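PDB 6R3Z: probable adhesion protein from Pseudomonas aeruginosa PAO1, which binds ferrous iron, manganese and nickel ions and probably serves as the solute-binding component of a bacterial metal-transport system. Local coordinates for residues Val59-Asn62 against His66-Phe69; Ser115-Ile120 against Leu184-Leu189; Val195-Gly200 against Pro205-Lys210. All blocks are in the same frame, centred on the assembly; numbering follows the deposited sequence.

Contacts 1 and 3 lie in different lobes, each at the exit of a strand from one of the two four-stranded parallel sheets, and both bring a histidine to the same nickel ion: H66 and H199 meet there, NE2 to NE2 at 3.1 Å. Contact 1 is fully buried and built on hydrogen bonds between side chains and backbone. The centre of contact 3 lies about 21 Å from that of the chain; this is van der Waals packing without a hydrogen bond across it: two aliphatic side chains, and a glutamine amide against a proline ring. Contact 2, partly buried, touches neither; there a carboxylate meets the first turn of helix 116-133, about 9 Å (nearest atoms) from contact 1.

Contact 1: Val59-Asn62 against His66-Phe69; sequences VVLN and HDDF. With NI (nickel (II) ion), chain B.
N62 and D67 face each other across a short loop with their CA atoms 6.1 Å apart, where strand 58-61 ends and the chain heads into helix 68-76. The backbone N of N62 donates to D67 OD2 at 2.8 Å with an N-H...O angle of 169°, meeting the oxygen on its syn side but somewhat out of the carboxylate plane. D67 reaches that amide because its CG sits between the backbone N and the carbonyl carbon (chi1 56°). OD2 also bonds to the hydroxyl of T12, and OD1 accepts from G63 N, so both oxygens of this buried acid are engaged. L61 closes in at its side, with CD2 3.8 Å from D67 OD2.

The loop belongs to the beta-alpha-beta unit of strand 58-61, helix 68-76 and strand 84-86, and it delivers a metal ligand: H66 NE2 binds the nickel ion at 2.3 Å, beside H41, H111, H177, H199 and H250. N62 acts from the second shell. Its OD1 takes the backbone N of H66 at 2.9 Å, the donor standing above the carbonyl plane rather than on a lone pair, and accepts from V64 N as well. The other end of the amide, ND2, is bonded to Y16 OH and to the carbonyl of P110, which fixes the rotation of the group. Turned 89° from the imidazole plane, the amide meets H66 through the methylene, OD1 lying 3.5 Å from H66 CB, while the ring leads away to the metal.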
ATOM      1  N   VAL A  59      17.076   2.791   7.360  1.00 21.63           N
ATOM      2  CA  VAL A  59      16.016   1.993   6.741  1.00 21.76           C
ATOM      3  C   VAL A  59      14.669   2.682   7.020  1.00 23.28           C
ATOM      4  O   VAL A  59      14.360   2.971   8.172  1.00 23.19           O
ATOM      5  CB  VAL A  59      15.979   0.496   7.204  1.00 25.68           C
ATOM      6  CG1 VAL A  59      14.854  -0.268   6.505  1.00 24.66           C
ATOM      7  CG2 VAL A  59      17.322  -0.210   6.969  1.00 26.24           C
ATOM      8  N   VAL A  60      13.877   2.913   5.966  1.00 20.29           N
ATOM      9  CA  VAL A  60      12.528   3.458   6.055  1.00 19.67           C
ATOM     10  C   VAL A  60      11.585   2.255   6.231  1.00 25.94           C
ATOM     11  O   VAL A  60      11.651   1.295   5.450  1.00 25.57           O
ATOM     12  CB  VAL A  60      12.154   4.307   4.812  1.00 24.09           C
ATOM     13  CG1 VAL A  60      10.661   4.682   4.810  1.00 23.62           C
ATOM     14  CG2 VAL A  60      13.020   5.570   4.756  1.00 24.31           C
ATOM     15  N   LEU A  61      10.727   2.316   7.261  1.00 23.54           N
ATOM     16  CA  LEU A  61       9.788   1.235   7.573  1.00 23.56           C
ATOM     17  C   LEU A  61       8.333   1.674   7.553  1.00 25.55           C
ATOM     18  O   LEU A  61       7.992   2.779   7.982  1.00 23.24           O
ATOM     19  CB  LEU A  61      10.052   0.668   8.985  1.00 24.86           C
ATOM     20  CG  LEU A  61      11.371  -0.054   9.287  1.00 29.23           C
ATOM     21  CD1 LEU A  61      11.358  -0.614  10.707  1.00 30.57           C
ATOM     22  CD2 LEU A  61      11.626  -1.188   8.315  1.00 29.83           C
ATOM     23  N   ASN A  62       7.459   0.758   7.115  1.00 22.87           N
ATOM     24  CA  ASN A  62       6.020   0.915   7.199  1.00 23.13           C
ATOM     25  C   ASN A  62       5.759   0.837   8.731  1.00 25.44           C
ATOM     26  O   ASN A  62       5.056   1.688   9.292  1.00 25.13           O
ATOM     27  CB  ASN A  62       5.317  -0.232   6.424  1.00 20.72           C
ATOM     28  CG  ASN A  62       3.874  -0.447   6.836  1.00 30.35           C
ATOM     29  OD1 ASN A  62       3.581  -1.283   7.705  1.00 25.20           O
ATOM     30  ND2 ASN A  62       2.952   0.323   6.249  1.00 23.47           N
ATOM     31  N   HIS A  66       3.087  -4.139   7.918  1.00 20.91           N
ATOM     32  CA  HIS A  66       3.353  -4.645   6.566  1.00 19.56           C
ATOM     33  C   HIS A  66       4.827  -4.938   6.262  1.00 23.41           C
ATOM     34  O   HIS A  66       5.141  -5.362   5.148  1.00 23.74           O
ATOM     35  CB  HIS A  66       2.746  -3.768   5.450  1.00 19.80           C
ATOM     36  CG  HIS A  66       2.088  -4.606   4.391  1.00 23.41           C
ATOM     37  ND1 HIS A  66       2.797  -5.566   3.694  1.00 25.24           N
ATOM     38  CD2 HIS A  66       0.784  -4.678   4.023  1.00 24.72           C
ATOM     39  CE1 HIS A  66       1.921  -6.153   2.895  1.00 24.69           C
ATOM     40  NE2 HIS A  66       0.700  -5.659   3.058  1.00 24.49           N
ATOM     41  N   ASP A  67       5.725  -4.763   7.225  1.00 20.86           N
ATOM     42  CA  ASP A  67       7.117  -5.118   6.961  1.00 20.73           C
ATOM     43  C   ASP A  67       7.826  -5.622   8.227  1.00 25.98           C
ATOM     44  O   ASP A  67       8.968  -5.237   8.509  1.00 25.57           O
ATOM     45  CB  ASP A  67       7.896  -3.997   6.231  1.00 21.13           C
ATOM     46  CG  ASP A  67       7.915  -2.646   6.910  1.00 26.16           C
ATOM     47  OD1 ASP A  67       7.392  -2.537   8.055  1.00 25.88           O
ATOM     48  OD2 ASP A  67       8.416  -1.689   6.293  1.00 27.55           O
ATOM     49  N   ASP A  68       7.179  -6.565   8.947  1.00 24.36           N
ATOM     50  CA  ASP A  68       7.785  -7.185  10.133  1.00 25.30           C
ATOM     51  C   ASP A  68       9.097  -7.885   9.759  1.00 28.08           C
ATOM     52  O   ASP A  68      10.050  -7.830  10.535  1.00 27.20           O
ATOM     53  CB  ASP A  68       6.812  -8.189  10.781  1.00 28.24           C
ATOM     54  CG  ASP A  68       5.575  -7.538  11.394  1.00 40.83           C
ATOM     55  OD1 ASP A  68       5.615  -6.317  11.665  1.00 40.10           O
ATOM     56  OD2 ASP A  68       4.576  -8.256  11.616  1.00 51.42           O
ATOM     57  N   PHE A  69       9.161  -8.489   8.543  1.00 24.68           N
ATOM     58  CA  PHE A  69      10.363  -9.158   8.029  1.00 25.16           C
ATOM     59  C   PHE A  69      11.583  -8.249   8.104  1.00 29.09           C
ATOM     60  O   PHE A  69      12.675  -8.723   8.432  1.00 29.23           O
ATOM     61  CB  PHE A  69      10.171  -9.661   6.576  1.00 26.61           C
ATOM     62  CG  PHE A  69       9.882  -8.626   5.512  1.00 27.27           C
ATOM     63  CD1 PHE A  69      10.921  -7.955   4.868  1.00 29.90           C
ATOM     64  CD2 PHE A  69       8.578  -8.358   5.117  1.00 30.22           C
ATOM     65  CE1 PHE A  69      10.656  -7.008   3.874  1.00 30.03           C
ATOM     66  CE2 PHE A  69       8.313  -7.416   4.112  1.00 33.04           C
ATOM     67  CZ  PHE A  69       9.353  -6.739   3.506  1.00 30.65           C
TER
HETATM   68 NI    NI B 401      -1.133  -6.738   2.265  1.00 22.78          NI

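Contact 2: Ser115-Ile120 against Leu184-Leu189; sequences SISASI and LREFGL
The E186 carboxylate closes on the first turn of helix 116-133 through two backbone bonds. OE1 accepts from I116 N at 2.8 Å, on its syn side but 29° out of the carboxylate plane; OE2 accepts from S117 N, also at 2.8 Å and nearly straight (171°), through its syn lone pair. This pairing of two oxygens with two successive amides holds the carboxylate against rotation.

Hydroxyl bonds add to it. S117 OG gives its proton to E186 OE2 at 2.9 Å from the anti side, so two groups of one residue grip this oxygen. S115, the N-cap, turns OG anti to its own N (chi1 160°) and receives A118 N at 3.0 Å. An acid set at a helix N-terminus in this way is consistent with a favourable interaction with the helix dipole. E186 lies in the type I turn from R185 to G188, where G188 completes a Schellman motif, and its carbonyl is held by R156 of helix 138-160.

Van der Waals contact is slight: the E186 chain, extended beyond CG, crosses I116 at about a right angle, and I116 CB lies 3.5 Å from OE1. I116 also packs against L155.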
ATOM      1  N   SER A 115      -3.528   5.033   0.394  1.00 27.62           N
ATOM      2  CA  SER A 115      -4.341   6.205   0.717  1.00 25.97           C
ATOM      3  C   SER A 115      -3.534   7.390   0.249  1.00 28.06           C
ATOM      4  O   SER A 115      -2.333   7.454   0.535  1.00 26.82           O
ATOM      5  CB  SER A 115      -4.552   6.327   2.221  1.00 28.66           C
ATOM      6  OG  SER A 115      -4.927   7.649   2.600  1.00 33.38           O
ATOM      7  N   ILE A 116      -4.182   8.338  -0.439  1.00 23.93           N
ATOM      8  CA  ILE A 116      -3.474   9.530  -0.902  1.00 23.30           C
ATOM      9  C   ILE A 116      -3.096  10.397   0.308  1.00 26.80           C
ATOM     10  O   ILE A 116      -1.947  10.840   0.402  1.00 24.46           O
ATOM     11  CB  ILE A 116      -4.309  10.297  -1.969  1.00 26.22           C
ATOM     12  CG1 ILE A 116      -4.463   9.468  -3.293  1.00 26.62           C
ATOM     13  CG2 ILE A 116      -3.715  11.711  -2.247  1.00 27.32           C
ATOM     14  CD1 ILE A 116      -3.164   9.142  -4.056  1.00 29.29           C
ATOM     15  N   SER A 117      -4.071  10.666   1.216  1.00 23.96           N
ATOM     16  CA  SER A 117      -3.818  11.498   2.404  1.00 24.16           C
ATOM     17  C   SER A 117      -2.747  10.890   3.328  1.00 25.80           C
ATOM     18  O   SER A 117      -1.844  11.611   3.750  1.00 24.75           O
ATOM     19  CB  SER A 117      -5.110  11.767   3.174  1.00 27.92           C
ATOM     20  OG  SER A 117      -5.702  10.551   3.595  1.00 29.15           O
ATOM     21  N   ALA A 118      -2.806   9.559   3.597  1.00 22.14           N
ATOM     22  CA  ALA A 118      -1.797   8.923   4.452  1.00 22.53           C
ATOM     23  C   ALA A 118      -0.412   8.894   3.726  1.00 23.90           C
ATOM     24  O   ALA A 118       0.604   9.038   4.393  1.00 23.73           O
ATOM     25  CB  ALA A 118      -2.219   7.512   4.861  1.00 23.67           C
ATOM     26  N   SER A 119      -0.382   8.724   2.386  1.00 21.37           N
ATOM     27  CA  SER A 119       0.881   8.742   1.612  1.00 21.49           C
ATOM     28  C   SER A 119       1.551  10.117   1.750  1.00 23.94           C
ATOM     29  O   SER A 119       2.755  10.186   1.978  1.00 21.44           O
ATOM     30  CB  SER A 119       0.637   8.449   0.135  1.00 23.70           C
ATOM     31  OG  SER A 119       0.400   7.063  -0.036  1.00 24.12           O
ATOM     32  N   ILE A 120       0.763  11.212   1.662  1.00 21.03           N
ATOM     33  CA  ILE A 120       1.296  12.566   1.806  1.00 20.60           C
ATOM     34  C   ILE A 120       1.946  12.711   3.203  1.00 23.65           C
ATOM     35  O   ILE A 120       3.070  13.215   3.308  1.00 22.30           O
ATOM     36  CB  ILE A 120       0.203  13.622   1.514  1.00 23.03           C
ATOM     37  CG1 ILE A 120      -0.171  13.595  -0.008  1.00 22.03           C
ATOM     38  CG2 ILE A 120       0.644  15.029   1.981  1.00 24.93           C
ATOM     39  CD1 ILE A 120      -1.464  14.330  -0.412  1.00 25.63           C
ATOM     40  N   LEU A 184     -10.751   3.347   0.173  1.00 22.28           N
ATOM     41  CA  LEU A 184     -12.188   3.581   0.078  1.00 23.08           C
ATOM     42  C   LEU A 184     -12.656   4.698   1.013  1.00 25.28           C
ATOM     43  O   LEU A 184     -13.608   5.403   0.674  1.00 25.13           O
ATOM     44  CB  LEU A 184     -12.965   2.268   0.269  1.00 23.19           C
ATOM     45  CG  LEU A 184     -12.793   1.339  -0.965  1.00 30.27           C
ATOM     46  CD1 LEU A 184     -12.989  -0.101  -0.620  1.00 31.68           C
ATOM     47  CD2 LEU A 184     -13.718   1.754  -2.108  1.00 33.89           C
ATOM     48  N   ARG A 185     -11.921   4.914   2.133  1.00 23.25           N
ATOM     49  CA  ARG A 185     -12.193   5.998   3.090  1.00 25.38           C
ATOM     50  C   ARG A 185     -12.092   7.364   2.372  1.00 30.17           C
ATOM     51  O   ARG A 185     -12.758   8.315   2.771  1.00 30.36           O
ATOM     52  CB  ARG A 185     -11.182   5.960   4.258  1.00 26.92           C
ATOM     53  CG  ARG A 185     -11.616   6.800   5.466  1.00 42.53           C
ATOM     54  CD  ARG A 185     -10.738   6.524   6.669  1.00 59.04           C
ATOM     55  NE  ARG A 185     -11.390   6.932   7.916  1.00 80.70           N
ATOM     56  CZ  ARG A 185     -11.135   8.063   8.563  1.00101.77           C
ATOM     57  NH1 ARG A 185     -10.227   8.914   8.097  1.00 90.92           N
ATOM     58  NH2 ARG A 185     -11.779   8.352   9.685  1.00 92.41           N
ATOM     59  N   GLU A 186     -11.291   7.451   1.297  1.00 26.54           N
ATOM     60  CA  GLU A 186     -11.151   8.721   0.573  1.00 27.16           C
ATOM     61  C   GLU A 186     -12.341   9.052  -0.328  1.00 28.90           C
ATOM     62  O   GLU A 186     -12.419  10.159  -0.868  1.00 27.38           O
ATOM     63  CB  GLU A 186      -9.846   8.761  -0.169  1.00 28.59           C
ATOM     64  CG  GLU A 186      -8.727   8.570   0.833  1.00 41.19           C
ATOM     65  CD  GLU A 186      -7.368   8.956   0.320  1.00 47.20           C
ATOM     66  OE1 GLU A 186      -6.950   8.398  -0.715  1.00 39.95           O
ATOM     67  OE2 GLU A 186      -6.724   9.819   0.953  1.00 38.40           O
ATOM     68  N   PHE A 187     -13.293   8.114  -0.419  1.00 24.55           N
ATOM     69  CA  PHE A 187     -14.557   8.297  -1.106  1.00 24.79           C
ATOM     70  C   PHE A 187     -15.674   8.400  -0.060  1.00 30.10           C
ATOM     71  O   PHE A 187     -16.830   8.606  -0.420  1.00 29.78           O
ATOM     72  CB  PHE A 187     -14.831   7.124  -2.066  1.00 25.83           C
ATOM     73  CG  PHE A 187     -13.892   7.070  -3.247  1.00 26.91           C
ATOM     74  CD1 PHE A 187     -14.189   7.746  -4.425  1.00 28.54           C
ATOM     75  CD2 PHE A 187     -12.728   6.318  -3.195  1.00 26.89           C
ATOM     76  CE1 PHE A 187     -13.326   7.680  -5.523  1.00 28.42           C
ATOM     77  CE2 PHE A 187     -11.857   6.266  -4.287  1.00 27.64           C
ATOM     78  CZ  PHE A 187     -12.164   6.944  -5.449  1.00 25.99           C
ATOM     79  N   GLY A 188     -15.315   8.264   1.220  1.00 27.67           N
ATOM     80  CA  GLY A 188     -16.273   8.252   2.326  1.00 27.86           C
ATOM     81  C   GLY A 188     -16.994   6.916   2.385  1.00 32.16           C
ATOM     82  O   GLY A 188     -18.145   6.826   2.844  1.00 32.90           O
ATOM     83  N   LEU A 189     -16.312   5.860   1.903  1.00 27.28           N
ATOM     84  CA  LEU A 189     -16.871   4.518   1.836  1.00 26.57           C
ATOM     85  C   LEU A 189     -16.166   3.561   2.775  1.00 28.17           C
ATOM     86  O   LEU A 189     -15.027   3.795   3.177  1.00 26.28           O
ATOM     87  CB  LEU A 189     -16.821   3.993   0.394  1.00 26.74           C
ATOM     88  CG  LEU A 189     -17.733   4.688  -0.617  1.00 33.59           C
ATOM     89  CD1 LEU A 189     -17.385   4.253  -2.021  1.00 34.21           C
ATOM     90  CD2 LEU A 189     -19.210   4.375  -0.330  1.00 39.01           C
TER

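Contact 3: Val195-Gly200 against Pro205-Lys210; sequences VEPAHG and PSQLKK. With NI (nickel (II) ion), chain B.
Q207 OE1 accepts a hydrogen bond from S204 N, just ahead of the helix, and lies 3.7 Å from P197 CG. Both segments belong to the beta-alpha-beta crossover from edge strand 193-194 through helix 205-217 to strand 220-226 of the second parallel sheet. No hydrogen bond joins them directly; the contact across them is side-chain packing.

The inner part is aliphatic: buried V195 meets L208 obliquely, V195 CG1 lying 4.0 Å from L208 CD1. With CG of L208 anti to the backbone N (chi1 177°), the torsion carries CD1 toward V195. Y233 and I237 touch both residues and extend the apolar patch toward helix 234-241.

Beyond P197 the loop turns to the metal. H199 NE2 binds the nickel ion at 2.1 Å, one of six histidine ligands, and its ring meets those of H41, H66 and H111 at steep angles. Within the loop, G200 N makes a weak hydrogen bond of 3.2 Å to E196 OE1, bent to 127°; the positive phi of G200 suits a glycine.

At the surface the Q207 and P197 side chains cross at about a right angle, and the flat amide of Q207 spans one edge of the proline ring, with NE2 of Q207 3.7 Å from CB of P197.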
ATOM      1  N   VAL A 195     -12.706 -11.163   2.275  1.00 20.30           N
ATOM      2  CA  VAL A 195     -12.745 -12.618   2.084  1.00 20.81           C
ATOM      3  C   VAL A 195     -11.620 -13.327   2.851  1.00 23.66           C
ATOM      4  O   VAL A 195     -11.886 -14.350   3.494  1.00 23.44           O
ATOM      5  CB  VAL A 195     -12.803 -13.014   0.582  1.00 24.27           C
ATOM      6  CG1 VAL A 195     -12.924 -14.534   0.405  1.00 24.09           C
ATOM      7  CG2 VAL A 195     -13.947 -12.284  -0.127  1.00 23.99           C
ATOM      8  N   GLU A 196     -10.385 -12.809   2.776  1.00 21.15           N
ATOM      9  CA  GLU A 196      -9.265 -13.420   3.512  1.00 21.06           C
ATOM     10  C   GLU A 196      -9.526 -13.273   5.029  1.00 23.64           C
ATOM     11  O   GLU A 196      -9.773 -12.164   5.514  1.00 22.59           O
ATOM     12  CB  GLU A 196      -7.947 -12.755   3.130  1.00 20.90           C
ATOM     13  CG  GLU A 196      -7.468 -13.201   1.759  1.00 22.54           C
ATOM     14  CD  GLU A 196      -6.092 -12.712   1.348  1.00 38.14           C
ATOM     15  OE1 GLU A 196      -5.565 -11.760   1.968  1.00 24.01           O
ATOM     16  OE2 GLU A 196      -5.533 -13.301   0.401  1.00 30.25           O
ATOM     17  N   PRO A 197      -9.536 -14.383   5.787  1.00 22.80           N
ATOM     18  CA  PRO A 197      -9.847 -14.273   7.235  1.00 22.92           C
ATOM     19  C   PRO A 197      -8.838 -13.462   8.055  1.00 27.21           C
ATOM     20  O   PRO A 197      -9.174 -12.969   9.140  1.00 28.53           O
ATOM     21  CB  PRO A 197      -9.939 -15.729   7.700  1.00 24.80           C
ATOM     22  CG  PRO A 197      -9.136 -16.514   6.686  1.00 28.89           C
ATOM     23  CD  PRO A 197      -9.323 -15.784   5.372  1.00 24.27           C
ATOM     24  N   ALA A 198      -7.607 -13.336   7.541  1.00 24.06           N
ATOM     25  CA  ALA A 198      -6.521 -12.544   8.144  1.00 23.58           C
ATOM     26  C   ALA A 198      -5.587 -12.125   7.022  1.00 25.50           C
ATOM     27  O   ALA A 198      -5.629 -12.713   5.931  1.00 24.30           O
ATOM     28  CB  ALA A 198      -5.752 -13.374   9.177  1.00 24.54           C
ATOM     29  N   HIS A 199      -4.768 -11.101   7.283  1.00 22.62           N
ATOM     30  CA  HIS A 199      -3.841 -10.538   6.293  1.00 21.67           C
ATOM     31  C   HIS A 199      -3.023 -11.594   5.531  1.00 25.61           C
ATOM     32  O   HIS A 199      -2.166 -12.267   6.121  1.00 25.52           O
ATOM     33  CB  HIS A 199      -2.900  -9.495   6.941  1.00 22.12           C
ATOM     34  CG  HIS A 199      -2.090  -8.727   5.943  1.00 24.39           C
ATOM     35  ND1 HIS A 199      -0.817  -8.271   6.242  1.00 25.36           N
ATOM     36  CD2 HIS A 199      -2.402  -8.340   4.679  1.00 25.10           C
ATOM     37  CE1 HIS A 199      -0.396  -7.639   5.155  1.00 24.25           C
ATOM     38  NE2 HIS A 199      -1.301  -7.674   4.188  1.00 23.93           N
ATOM     39  N   GLY A 200      -3.355 -11.755   4.242  1.00 22.66           N
ATOM     40  CA  GLY A 200      -2.672 -12.652   3.318  1.00 23.27           C
ATOM     41  C   GLY A 200      -2.909 -14.130   3.522  1.00 28.25           C
ATOM     42  O   GLY A 200      -2.180 -14.947   2.958  1.00 29.31           O
ATOM     43  N   PRO A 205     -12.294 -23.904   2.443  1.00 26.08           N
ATOM     44  CA  PRO A 205     -13.549 -24.040   1.676  1.00 24.98           C
ATOM     45  C   PRO A 205     -14.787 -23.633   2.508  1.00 28.15           C
ATOM     46  O   PRO A 205     -15.659 -22.939   1.975  1.00 26.88           O
ATOM     47  CB  PRO A 205     -13.573 -25.522   1.297  1.00 28.08           C
ATOM     48  CG  PRO A 205     -12.104 -25.912   1.270  1.00 32.51           C
ATOM     49  CD  PRO A 205     -11.551 -25.180   2.465  1.00 27.57           C
ATOM     50  N   SER A 206     -14.833 -24.002   3.819  1.00 25.45           N
ATOM     51  CA  SER A 206     -15.953 -23.643   4.720  1.00 24.76           C
ATOM     52  C   SER A 206     -16.087 -22.124   4.917  1.00 26.95           C
ATOM     53  O   SER A 206     -17.199 -21.580   4.851  1.00 27.44           O
ATOM     54  CB  SER A 206     -15.796 -24.324   6.081  1.00 27.58           C
ATOM     55  OG  SER A 206     -16.047 -25.715   6.003  1.00 40.11           O
ATOM     56  N   GLN A 207     -14.957 -21.435   5.113  1.00 23.26           N
ATOM     57  CA  GLN A 207     -14.918 -19.965   5.276  1.00 22.51           C
ATOM     58  C   GLN A 207     -15.381 -19.259   3.983  1.00 27.99           C
ATOM     59  O   GLN A 207     -16.185 -18.329   4.044  1.00 27.26           O
ATOM     60  CB  GLN A 207     -13.511 -19.498   5.661  1.00 23.46           C
ATOM     61  CG  GLN A 207     -13.143 -19.803   7.124  1.00 21.28           C
ATOM     62  CD  GLN A 207     -11.702 -19.506   7.428  1.00 29.16           C
ATOM     63  OE1 GLN A 207     -10.792 -19.775   6.627  1.00 26.09           O
ATOM     64  NE2 GLN A 207     -11.459 -18.987   8.629  1.00 25.04           N
ATOM     65  N   LEU A 208     -14.876 -19.710   2.819  1.00 25.03           N
ATOM     66  CA  LEU A 208     -15.266 -19.128   1.531  1.00 25.05           C
ATOM     67  C   LEU A 208     -16.794 -19.304   1.287  1.00 26.84           C
ATOM     68  O   LEU A 208     -17.447 -18.329   0.900  1.00 26.23           O
ATOM     69  CB  LEU A 208     -14.455 -19.747   0.393  1.00 25.68           C
ATOM     70  CG  LEU A 208     -14.822 -19.278  -1.013  1.00 29.49           C
ATOM     71  CD1 LEU A 208     -14.544 -17.782  -1.189  1.00 28.54           C
ATOM     72  CD2 LEU A 208     -14.135 -20.125  -2.059  1.00 32.66           C
ATOM     73  N   LYS A 209     -17.356 -20.506   1.568  1.00 23.90           N
ATOM     74  CA  LYS A 209     -18.803 -20.738   1.434  1.00 24.31           C
ATOM     75  C   LYS A 209     -19.579 -19.760   2.336  1.00 27.38           C
ATOM     76  O   LYS A 209     -20.563 -19.152   1.885  1.00 28.01           O
ATOM     77  CB  LYS A 209     -19.169 -22.185   1.786  1.00 26.82           C
ATOM     78  CG  LYS A 209     -20.619 -22.535   1.446  1.00 37.26           C
ATOM     79  CD  LYS A 209     -21.117 -23.758   2.188  1.00 52.81           C
ATOM     80  CE  LYS A 209     -22.539 -24.107   1.801  1.00 64.03           C
ATOM     81  NZ  LYS A 209     -23.516 -23.076   2.251  1.00 72.60           N
ATOM     82  N   LYS A 210     -19.116 -19.584   3.596  1.00 23.61           N
ATOM     83  CA  LYS A 210     -19.773 -18.658   4.535  1.00 23.84           C
ATOM     84  C   LYS A 210     -19.694 -17.215   4.004  1.00 26.80           C
ATOM     85  O   LYS A 210     -20.717 -16.509   3.988  1.00 26.18           O
ATOM     86  CB  LYS A 210     -19.190 -18.772   5.951  1.00 26.63           C
ATOM     87  CG  LYS A 210     -19.629 -20.058   6.676  1.00 39.29           C
ATOM     88  CD  LYS A 210     -19.222 -20.097   8.171  1.00 49.63           C
ATOM     89  CE  LYS A 210     -17.731 -20.207   8.398  1.00 66.15           C
ATOM     90  NZ  LYS A 210     -17.394 -20.476   9.821  1.00 77.34           N
TER
HETATM   91 NI    NI B 401      -1.133  -6.738   2.265  1.00 22.78          NI